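Local coordinates for protein sulfur oxygenase/reductase (Halothiobacillus neapolitanus, PDB 6QPA) that probably catalyses the oxygen-dependent conversion of elemental sulfur, combining oxygenase and reductase activities, and binds iron at a facial-triad site, at residues Q128-M132 with T133-Q137; L183-K187 with A188-G192. All blocks are in the same frame, centred on the assembly; numbering follows the deposited sequence.

Both contacts are local, each made within one unbroken run of ten residues. From the N terminus, contact 1 comes first, at the turn that joins short strand 129-130 to helix 135-144, the opening of a small beta-alpha-beta unit completed by strand 153-154. Contact 2 follows later, closing the end of helix 172-189 and leading to strand 193-204 of the large antiparallel sheet. The two are in series, neither nesting nor crossing; within a chain, contacts 1 and 2 have centres about 21 Å apart and nearest atoms about 9 Å apart. They meet between subunits instead: Asp134 of contact 1 accepts a hydrogen bond from the backbone of Gly192, a contact 2 residue, in a neighbouring copy.

Contact 1 (Q128-M132 with T133-Q137)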
ATOM      1  N   GLN A 128      61.182   5.430   5.884  1.00 32.83           N
ATOM      2  CA  GLN A 128      60.443   6.541   6.488  1.00 43.28           C
ATOM      3  C   GLN A 128      59.045   6.653   5.886  1.00 41.29           C
ATOM      4  O   GLN A 128      58.832   6.405   4.693  1.00 34.74           O
ATOM      5  CB  GLN A 128      61.201   7.866   6.291  1.00 48.54           C
ATOM      6  CG  GLN A 128      62.565   7.911   6.988  1.00 75.26           C
ATOM      7  CD  GLN A 128      63.336   9.216   6.738  1.00 86.05           C
ATOM      8  OE1 GLN A 128      62.850  10.124   6.062  1.00 91.72           O
ATOM      9  NE2 GLN A 128      64.571   9.273   7.233  1.00 85.47           N
ATOM     10  N   ILE A 129      58.078   7.049   6.706  1.00 27.01           N
ATOM     11  CA  ILE A 129      56.743   7.210   6.142  1.00 32.00           C
ATOM     12  C   ILE A 129      56.635   8.580   5.476  1.00 34.46           C
ATOM     13  O   ILE A 129      57.369   9.519   5.794  1.00 27.56           O
ATOM     14  CB  ILE A 129      55.630   6.991   7.186  1.00 37.95           C
ATOM     15  CG1 ILE A 129      55.700   8.011   8.307  1.00 33.38           C
ATOM     16  CG2 ILE A 129      55.707   5.556   7.751  1.00 36.58           C
ATOM     17  CD1 ILE A 129      54.505   7.886   9.249  1.00 36.12           C
ATOM     18  N   MET A 130      55.759   8.679   4.485  1.00 30.35           N
ATOM     19  CA  MET A 130      55.615   9.913   3.720  1.00 32.58           C
ATOM     20  C   MET A 130      54.242   9.912   3.079  1.00 32.57           C
ATOM     21  O   MET A 130      53.445   8.988   3.260  1.00 33.56           O
ATOM     22  CB  MET A 130      56.705  10.054   2.655  1.00 25.26           C
ATOM     23  CG  MET A 130      56.691   8.897   1.645  1.00 31.41           C
ATOM     24  SD  MET A 130      57.986   9.004   0.377  1.00 36.85           S
ATOM     25  CE  MET A 130      59.406   8.408   1.278  1.00 46.26           C
ATOM     26  N   SER A 131      53.967  10.958   2.323  1.00 27.29           N
ATOM     27  CA  SER A 131      52.738  10.999   1.559  1.00 30.36           C
ATOM     28  C   SER A 131      53.073  11.173   0.081  1.00 25.79           C
ATOM     29  O   SER A 131      54.230  11.409  -0.289  1.00 26.34           O
ATOM     30  CB  SER A 131      51.821  12.110   2.072  1.00 30.36           C
ATOM     31  OG  SER A 131      52.293  13.354   1.608  1.00 34.95           O
ATOM     32  N   MET A 132      52.036  11.031  -0.753  1.00 29.66           N
ATOM     33  CA  MET A 132      52.182  11.151  -2.206  1.00 32.76           C
ATOM     34  C   MET A 132      52.832  12.473  -2.612  1.00 28.34           C
ATOM     35  O   MET A 132      53.698  12.507  -3.494  1.00 26.09           O
ATOM     36  CB  MET A 132      50.815  11.023  -2.892  1.00 38.58           C
ATOM     37  CG  MET A 132      50.173   9.644  -2.882  1.00 53.02           C
ATOM     38  SD  MET A 132      51.000   8.452  -3.968  1.00 79.99           S
ATOM     39  CE  MET A 132      49.719   7.209  -4.193  1.00 82.45           C
ATOM     40  N   THR A 133      52.374  13.587  -2.030  1.00 30.40           N
ATOM     41  CA  THR A 133      52.923  14.878  -2.429  1.00 31.66           C
ATOM     42  C   THR A 133      54.359  15.072  -1.958  1.00 32.26           C
ATOM     43  O   THR A 133      55.007  16.040  -2.383  1.00 27.97           O
ATOM     44  CB  THR A 133      52.027  16.030  -1.935  1.00 35.06           C
ATOM     45  OG1 THR A 133      51.806  15.915  -0.532  1.00 32.41           O
ATOM     46  CG2 THR A 133      50.678  16.015  -2.660  1.00 28.10           C
ATOM     47  N   ASP A 134      54.880  14.171  -1.110  1.00 30.89           N
ATOM     48  CA  ASP A 134      56.292  14.179  -0.740  1.00 27.79           C
ATOM     49  C   ASP A 134      57.174  13.423  -1.728  1.00 27.86           C
ATOM     50  O   ASP A 134      58.405  13.574  -1.696  1.00 27.79           O
ATOM     51  CB  ASP A 134      56.494  13.554   0.643  1.00 30.70           C
ATOM     52  CG  ASP A 134      55.705  14.271   1.731  1.00 34.11           C
ATOM     53  OD1 ASP A 134      55.528  15.496   1.622  1.00 40.75           O
ATOM     54  OD2 ASP A 134      55.264  13.613   2.698  1.00 37.61           O
ATOM     55  N   VAL A 135      56.595  12.589  -2.583  1.00 32.13           N
ATOM     56  CA  VAL A 135      57.410  11.630  -3.330  1.00 31.99           C
ATOM     57  C   VAL A 135      58.365  12.317  -4.314  1.00 29.70           C
ATOM     58  O   VAL A 135      59.540  11.922  -4.379  1.00 29.17           O
ATOM     59  CB  VAL A 135      56.509  10.574  -3.991  1.00 30.01           C
ATOM     60  CG1 VAL A 135      57.307   9.693  -4.950  1.00 30.52           C
ATOM     61  CG2 VAL A 135      55.885   9.729  -2.889  1.00 30.49           C
ATOM     62  N   PRO A 136      57.958  13.329  -5.099  1.00 33.36           N
ATOM     63  CA  PRO A 136      58.960  13.959  -5.983  1.00 31.98           C
ATOM     64  C   PRO A 136      60.146  14.529  -5.226  1.00 27.40           C
ATOM     65  O   PRO A 136      61.286  14.387  -5.681  1.00 33.02           O
ATOM     66  CB  PRO A 136      58.160  15.035  -6.740  1.00 28.83           C
ATOM     67  CG  PRO A 136      56.748  14.487  -6.754  1.00 30.24           C
ATOM     68  CD  PRO A 136      56.598  13.845  -5.371  1.00 32.35           C
ATOM     69  N   GLN A 137      59.927  15.152  -4.069  1.00 32.45           N
ATOM     70  CA  GLN A 137      61.065  15.700  -3.334  1.00 36.52           C
ATOM     71  C   GLN A 137      61.953  14.597  -2.753  1.00 42.13           C
ATOM     72  O   GLN A 137      63.190  14.731  -2.726  1.00 38.07           O
ATOM     73  CB  GLN A 137      60.576  16.633  -2.238  1.00 24.93           C
ATOM     74  CG  GLN A 137      61.668  17.010  -1.286  1.00 34.99           C
ATOM     75  CD  GLN A 137      61.282  18.169  -0.401  1.00 36.49           C
ATOM     76  OE1 GLN A 137      61.058  17.996   0.788  1.00 42.09           O
ATOM     77  NE2 GLN A 137      61.244  19.367  -0.974  1.00 30.26           N
TER
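Asp134 OD2 is gripped by two backbone amides, that of Ser131 and that of Gly192 of a neighbouring subunit, at the turn where strand 129-130 enters helix 135-144 of a beta-alpha-beta unit. The Ser131 bond is 3.0 Å from N to OD2 and fairly straight (155°), though the donor stands above the carboxylate plane, 36° out of it. With Asp134 CG beside its own backbone N and anti to the carbonyl carbon (chi1 -58°), the carboxylate reaches back over the turn to Ser131. Its other oxygen, OD1, forms a salt bridge with Lys151 of the neighbouring subunit, a charge likely to stabilise the ionised acid. The Ser131 and Thr133 hydroxyls both hydrogen-bond Glu260 of that subunit, and the turn thus serves as an interface as well as a helix start.

Two successive backbone bonds wind the chain in 3-10 fashion. Asp134 N donates to Ser131 O at 3.0 Å, and Val135 N donates to Met132 O, also at 3.0 Å. Side chains pack against both acceptor oxygens: Val135 CG2 rests 3.5 Å from Ser131 O, while Pro136 CD lies 3.7 Å from Met132 O.

Met130 faces this turn from the strand. Its CB sits 3.8 Å from Asp134 OD2, giving the carboxylate an apolar neighbour, and its side chain crosses that of Val135 at about a right angle, SD meeting Val135 CG2 at 4.0 Å.

Contact 2 (L183-K187 with A188-G192); sequences LEWMK and ANVPG
Trp185 offers one face of its indole to Asn189, one helical turn further on, and the two side chains cross at about a right angle. Asn189 ND2 stands 3.4 Å above the ring plane, over its centre, with the amide inclined 56° to the indole rather than lying flat on it. Beside it, Asn189 CB makes a CH-pi contact 3.9 Å from the centroid of the Trp185 six-membered ring, 15° off the normal. Trp185 CG is anti to the backbone N (chi1 -166°), which carries the indole alongside the last turn, within reach of Asn189. Besides covering the ring, ND2 makes a weak hydrogen bond, 3.2 Å long, to Trp185 O. The other end of the amide is held across an interface, OD1 bonding Lys310 of a neighbouring subunit, while the indole NE1 bonds Glu277 of its own chain.

Val190 approaches the indole obliquely, its CG2 3.9 Å from Trp185 CZ3, and the same methyl touches Met186 CB at 4.1 Å. Replacing Trp185 by an alanine would probably strip Asn189 CB and ND2 of the ring face they lie on, open a gap beside the Val190 methyl and leave Glu277 without its indole N-H.

Backbone bonds bring Val190 round: Met186 O accepts from Val190 N at 2.9 Å and also from Asn189 N at 3.2 Å. A water hydrogen-bonded to Lys187 O and Val190 O, each 2.6 Å from it, spans the departing chain. Val190 is the first residue to leave helical geometry. Helix 172-189 connects strand 159-167 to strand 193-204, with strand 251-259 between them in the sheet, consistent with the split beta-alpha-beta unit of the ferredoxin-like half-barrels of the dimeric alpha-beta barrel clan.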
ATOM      1  N   LEU A 183      63.011 -12.337   4.227  1.00 36.68           N
ATOM      2  CA  LEU A 183      62.463 -10.989   4.091  1.00 34.22           C
ATOM      3  C   LEU A 183      63.243 -10.163   3.076  1.00 37.03           C
ATOM      4  O   LEU A 183      62.658  -9.371   2.326  1.00 28.71           O
ATOM      5  CB  LEU A 183      62.448 -10.310   5.465  1.00 31.01           C
ATOM      6  CG  LEU A 183      61.434 -10.915   6.434  1.00 26.08           C
ATOM      7  CD1 LEU A 183      61.707 -10.528   7.881  1.00 25.99           C
ATOM      8  CD2 LEU A 183      59.997 -10.496   5.992  1.00 25.84           C
ATOM      9  N   GLU A 184      64.564 -10.338   3.037  1.00 33.54           N
ATOM     10  CA  GLU A 184      65.375  -9.656   2.040  1.00 37.38           C
ATOM     11  C   GLU A 184      65.028 -10.120   0.632  1.00 39.37           C
ATOM     12  O   GLU A 184      65.036  -9.320  -0.311  1.00 38.60           O
ATOM     13  CB  GLU A 184      66.852  -9.896   2.338  1.00 33.57           C
ATOM     14  CG  GLU A 184      67.306  -9.137   3.567  1.00 40.03           C
ATOM     15  CD  GLU A 184      68.767  -9.374   3.915  1.00 44.94           C
ATOM     16  OE1 GLU A 184      69.331 -10.393   3.470  1.00 46.16           O
ATOM     17  OE2 GLU A 184      69.347  -8.533   4.633  1.00 48.50           O
ATOM     18  N   TRP A 185      64.769 -11.422   0.462  1.00 35.75           N
ATOM     19  CA  TRP A 185      64.335 -11.918  -0.838  1.00 37.19           C
ATOM     20  C   TRP A 185      63.019 -11.265  -1.238  1.00 34.65           C
ATOM     21  O   TRP A 185      62.863 -10.788  -2.369  1.00 37.54           O
ATOM     22  CB  TRP A 185      64.195 -13.440  -0.797  1.00 36.38           C
ATOM     23  CG  TRP A 185      64.066 -14.156  -2.148  1.00 34.21           C
ATOM     24  CD1 TRP A 185      65.060 -14.825  -2.804  1.00 36.14           C
ATOM     25  CD2 TRP A 185      62.885 -14.308  -2.964  1.00 29.64           C
ATOM     26  NE1 TRP A 185      64.583 -15.381  -3.970  1.00 33.53           N
ATOM     27  CE2 TRP A 185      63.254 -15.084  -4.096  1.00 36.66           C
ATOM     28  CE3 TRP A 185      61.560 -13.883  -2.845  1.00 33.41           C
ATOM     29  CZ2 TRP A 185      62.345 -15.430  -5.116  1.00 34.29           C
ATOM     30  CZ3 TRP A 185      60.637 -14.227  -3.879  1.00 32.27           C
ATOM     31  CH2 TRP A 185      61.046 -15.009  -4.984  1.00 26.87           C
ATOM     32  N   MET A 186      62.071 -11.210  -0.300  1.00 33.96           N
ATOM     33  CA  MET A 186      60.758 -10.644  -0.597  1.00 33.42           C
ATOM     34  C   MET A 186      60.851  -9.171  -0.958  1.00 35.80           C
ATOM     35  O   MET A 186      60.222  -8.730  -1.927  1.00 33.01           O
ATOM     36  CB  MET A 186      59.825 -10.850   0.592  1.00 33.88           C
ATOM     37  CG  MET A 186      59.478 -12.315   0.812  1.00 37.29           C
ATOM     38  SD  MET A 186      58.538 -12.670   2.314  1.00 40.11           S
ATOM     39  CE  MET A 186      57.067 -11.776   1.993  1.00 37.32           C
ATOM     40  N   LYS A 187      61.652  -8.394  -0.217  1.00 36.72           N
ATOM     41  CA  LYS A 187      61.726  -6.969  -0.519  1.00 40.31           C
ATOM     42  C   LYS A 187      62.381  -6.742  -1.869  1.00 39.54           C
ATOM     43  O   LYS A 187      62.049  -5.783  -2.560  1.00 40.95           O
ATOM     44  CB  LYS A 187      62.470  -6.200   0.584  1.00 39.25           C
ATOM     45  CG  LYS A 187      62.391  -4.667   0.450  1.00 38.30           C
ATOM     46  CD  LYS A 187      62.380  -3.977   1.816  1.00 38.94           C
ATOM     47  CE  LYS A 187      62.356  -2.437   1.726  1.00 36.76           C
ATOM     48  NZ  LYS A 187      63.515  -1.890   0.972  1.00 51.49           N
ATOM     49  N   ALA A 188      63.289  -7.626  -2.265  1.00 41.28           N
ATOM     50  CA  ALA A 188      63.929  -7.512  -3.563  1.00 38.00           C
ATOM     51  C   ALA A 188      63.043  -7.993  -4.710  1.00 37.45           C
ATOM     52  O   ALA A 188      63.208  -7.529  -5.837  1.00 39.18           O
ATOM     53  CB  ALA A 188      65.242  -8.295  -3.563  1.00 37.97           C
ATOM     54  N   ASN A 189      62.112  -8.914  -4.470  1.00 29.55           N
ATOM     55  CA  ASN A 189      61.483  -9.639  -5.572  1.00 29.56           C
ATOM     56  C   ASN A 189      59.958  -9.625  -5.612  1.00 34.47           C
ATOM     57  O   ASN A 189      59.393 -10.118  -6.591  1.00 29.97           O
ATOM     58  CB  ASN A 189      61.948 -11.103  -5.572  1.00 27.81           C
ATOM     59  CG  ASN A 189      63.423 -11.237  -5.927  1.00 36.03           C
ATOM     60  OD1 ASN A 189      63.856 -10.779  -6.976  1.00 40.07           O
ATOM     61  ND2 ASN A 189      64.199 -11.831  -5.036  1.00 35.48           N
ATOM     62  N   VAL A 190      59.270  -9.162  -4.583  1.00 29.26           N
ATOM     63  CA  VAL A 190      57.819  -9.325  -4.494  1.00 30.39           C
ATOM     64  C   VAL A 190      57.172  -7.957  -4.639  1.00 30.47           C
ATOM     65  O   VAL A 190      57.576  -7.015  -3.940  1.00 32.54           O
ATOM     66  CB  VAL A 190      57.402 -10.001  -3.175  1.00 32.23           C
ATOM     67  CG1 VAL A 190      55.890 -10.183  -3.126  1.00 33.36           C
ATOM     68  CG2 VAL A 190      58.107 -11.336  -3.050  1.00 29.52           C
ATOM     69  N   PRO A 191      56.194  -7.790  -5.538  1.00 32.64           N
ATOM     70  CA  PRO A 191      55.617  -6.454  -5.749  1.00 33.82           C
ATOM     71  C   PRO A 191      54.921  -5.948  -4.500  1.00 27.07           C
ATOM     72  O   PRO A 191      54.290  -6.712  -3.766  1.00 28.97           O
ATOM     73  CB  PRO A 191      54.628  -6.649  -6.914  1.00 34.57           C
ATOM     74  CG  PRO A 191      54.544  -8.127  -7.154  1.00 43.98           C
ATOM     75  CD  PRO A 191      55.739  -8.776  -6.542  1.00 34.53           C
ATOM     76  N   GLY A 192      55.056  -4.648  -4.259  1.00 26.70           N
ATOM     77  CA  GLY A 192      54.320  -4.003  -3.187  1.00 33.38           C
ATOM     78  C   GLY A 192      54.892  -4.193  -1.805  1.00 38.69           C
ATOM     79  O   GLY A 192      54.234  -3.815  -0.827  1.00 30.83           O
TER
HETATM   80  O   HOH W   1      59.813  -5.694  -3.955  1.00 36.96           O